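Long-range contact in dTDP-glucose 4,6-dehydratase (Klebsiella pneumoniae, PDB 5U4Q), which binds NAD and probably uses it to convert dTDP-glucose into its 4-keto-6-deoxy derivative: residues I208-Y213 with K288-I293. Residues are numbered along the deposited sequence; the frame is centred on the assembly and turned at random.
Sequences IDVYNY and KNMMPI
Selenomethionine Met291 lies across one face of the Tyr211 ring. Its CG sits 3.7 Å from the centroid of the Tyr211 ring, almost on the ring normal, a CH-pi contact. Bends at chi2 (-59°) and chi3 (-86°) curl the chain so that CE of Met291 reaches OH of Tyr211 at 3.5 Å and also meets OD2 of Asp209. The selenium stands farther above the ring, in a Met-aromatic contact. On the other face of the strand pair, selenomethionine Met290 folds back beside Val210, and its CE presses tightly on CG1 of Val210 at 3.5 Å. CG2 of Val210 rests against CB of Lys288. The Lys288 chain then leads away, and NZ forms a salt bridge with Glu279. Three nearly straight backbone bonds join the strands: Asn289 N to Ile208 O, Val210 N to Asn289 O, and Met291 N to Val210 O. Beyond them two waters link Met291 O to the turn, one through Asn212 N and the other through Tyr213 N. Val210 also packs on helix 271-282. This is a two-stranded parallel sheet apart from the NAD-binding Rossmann sheet, probably in the smaller, sugar-nucleotide-binding domain, as in other extended short-chain dehydrogenases/reductases.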
loop_
_atom_site.group_PDB
_atom_site.type_symbol
_atom_site.label_atom_id
_atom_site.label_comp_id
_atom_site.label_asym_id
_atom_site.label_seq_id
_atom_site.Cartn_x
_atom_site.Cartn_y
_atom_site.Cartn_z
ATOM N N ILE A 208 -10.143 14.806 -29.098
ATOM C CA ILE A 208 -9.480 14.930 -27.815
ATOM C C ILE A 208 -10.438 15.632 -26.861
ATOM O O ILE A 208 -11.040 16.658 -27.222
ATOM C CB ILE A 208 -8.209 15.787 -27.915
ATOM C CG1 ILE A 208 -7.214 15.161 -28.892
ATOM C CG2 ILE A 208 -7.575 15.971 -26.537
ATOM C CD1 ILE A 208 -6.059 16.084 -29.224
ATOM N N ASP A 209 -10.576 15.103 -25.649
ATOM C CA ASP A 209 -11.418 15.743 -24.644
ATOM C C ASP A 209 -10.631 16.920 -24.078
ATOM O O ASP A 209 -9.455 16.776 -23.721
ATOM C CB ASP A 209 -11.821 14.771 -23.525
ATOM C CG ASP A 209 -12.965 13.844 -23.920
ATOM O OD1 ASP A 209 -13.395 13.839 -25.096
ATOM O OD2 ASP A 209 -13.451 13.112 -23.028
ATOM N N VAL A 210 -11.284 18.080 -24.024
ATOM C CA VAL A 210 -10.676 19.304 -23.535
ATOM C C VAL A 210 -11.495 19.852 -22.372
ATOM O O VAL A 210 -12.648 20.236 -22.553
ATOM C CB VAL A 210 -10.599 20.357 -24.677
ATOM C CG1 VAL A 210 -9.986 21.671 -24.181
ATOM C CG2 VAL A 210 -9.826 19.795 -25.869
ATOM N N TYR A 211 -10.891 19.886 -21.184
ATOM C CA TYR A 211 -11.531 20.393 -19.961
ATOM C C TYR A 211 -11.170 21.840 -19.655
ATOM O O TYR A 211 -10.083 22.302 -19.999
ATOM C CB TYR A 211 -11.101 19.543 -18.756
ATOM C CG TYR A 211 -11.592 18.125 -18.803
ATOM C CD1 TYR A 211 -10.862 17.133 -19.459
ATOM C CD2 TYR A 211 -12.795 17.769 -18.197
ATOM C CE1 TYR A 211 -11.320 15.822 -19.510
ATOM C CE2 TYR A 211 -13.261 16.467 -18.241
ATOM C CZ TYR A 211 -12.520 15.496 -18.894
ATOM O OH TYR A 211 -12.989 14.206 -18.935
ATOM N N ASN A 212 -12.092 22.546 -18.992
ATOM C CA ASN A 212 -11.876 23.922 -18.524
ATOM C C ASN A 212 -11.282 24.862 -19.597
ATOM O O ASN A 212 -10.316 25.603 -19.336
ATOM C CB ASN A 212 -10.987 23.884 -17.260
ATOM C CG ASN A 212 -10.822 25.252 -16.583
ATOM O OD1 ASN A 212 -11.682 26.136 -16.676
ATOM N ND2 ASN A 212 -9.703 25.417 -15.882
ATOM N N TYR A 213 -11.872 24.822 -20.783
ATOM C CA TYR A 213 -11.480 25.698 -21.899
ATOM C C TYR A 213 -9.992 25.542 -22.271
ATOM O O TYR A 213 -9.372 26.489 -22.759
ATOM C CB TYR A 213 -11.807 27.175 -21.578
ATOM C CG TYR A 213 -13.271 27.583 -21.699
ATOM C CD1 TYR A 213 -14.202 27.241 -20.716
ATOM C CD2 TYR A 213 -13.720 28.325 -22.795
ATOM C CE1 TYR A 213 -15.531 27.626 -20.818
ATOM C CE2 TYR A 213 -15.047 28.715 -22.904
ATOM C CZ TYR A 213 -15.952 28.362 -21.913
ATOM O OH TYR A 213 -17.270 28.745 -21.990
ATOM N N LYS A 288 -11.742 18.458 -31.284
ATOM C CA LYS A 288 -11.880 18.647 -29.854
ATOM C C LYS A 288 -13.316 18.485 -29.376
ATOM O O LYS A 288 -14.262 18.878 -30.080
ATOM C CB LYS A 288 -11.373 20.047 -29.472
ATOM C CG LYS A 288 -9.975 20.348 -29.981
ATOM C CD LYS A 288 -9.570 21.796 -29.753
ATOM C CE LYS A 288 -8.226 22.089 -30.392
ATOM N NZ LYS A 288 -8.236 22.110 -31.886
ATOM N N ASN A 289 -13.473 17.884 -28.197
ATOM C CA ASN A 289 -14.762 17.774 -27.506
ATOM C C ASN A 289 -14.631 18.617 -26.236
ATOM O O ASN A 289 -13.814 18.319 -25.368
ATOM C CB ASN A 289 -15.078 16.334 -27.086
ATOM C CG ASN A 289 -15.126 15.368 -28.244
ATOM O OD1 ASN A 289 -14.808 14.191 -28.076
ATOM N ND2 ASN A 289 -15.519 15.845 -29.425
HETATM N N MSE A 290 -15.428 19.672 -26.116
HETATM C CA MSE A 290 -15.338 20.543 -24.949
HETATM C C MSE A 290 -16.156 19.958 -23.835
HETATM O O MSE A 290 -17.361 19.718 -23.988
HETATM C CB MSE A 290 -15.827 21.953 -25.272
HETATM C CG MSE A 290 -15.244 22.529 -26.556
HETATM SE SE MSE A 290 -13.279 22.454 -26.608
HETATM C CE MSE A 290 -12.899 23.424 -24.944
HETATM N N MSE A 291 -15.506 19.718 -22.703
HETATM C CA MSE A 291 -16.161 19.107 -21.546
HETATM C C MSE A 291 -16.722 20.215 -20.696
HETATM O O MSE A 291 -15.992 21.147 -20.344
HETATM C CB MSE A 291 -15.137 18.279 -20.769
HETATM C CG MSE A 291 -14.400 17.269 -21.650
HETATM SE SE MSE A 291 -15.670 16.029 -22.507
HETATM C CE MSE A 291 -15.791 14.702 -21.050
ATOM N N PRO A 292 -18.026 20.137 -20.342
ATOM C CA PRO A 292 -18.613 21.216 -19.540
ATOM C C PRO A 292 -18.062 21.247 -18.117
ATOM O O PRO A 292 -17.741 20.198 -17.552
ATOM C CB PRO A 292 -20.115 20.897 -19.556
ATOM C CG PRO A 292 -20.186 19.424 -19.751
ATOM C CD PRO A 292 -19.001 19.060 -20.609
ATOM N N ILE A 293 -17.951 22.448 -17.554
ATOM C CA ILE A 293 -17.404 22.625 -16.209
ATOM C C ILE A 293 -18.436 22.238 -15.148
ATOM O O ILE A 293 -18.144 21.431 -14.262
ATOM C CB ILE A 293 -16.902 24.072 -16.000
ATOM C CG1 ILE A 293 -15.753 24.358 -16.981
ATOM C CG2 ILE A 293 -16.435 24.278 -14.557
ATOM C CD1 ILE A 293 -15.312 25.804 -17.035
HETATM O O HOH W 1 -13.782 23.145 -21.702
HETATM O O HOH W 2 -14.296 21.042 -18.210
#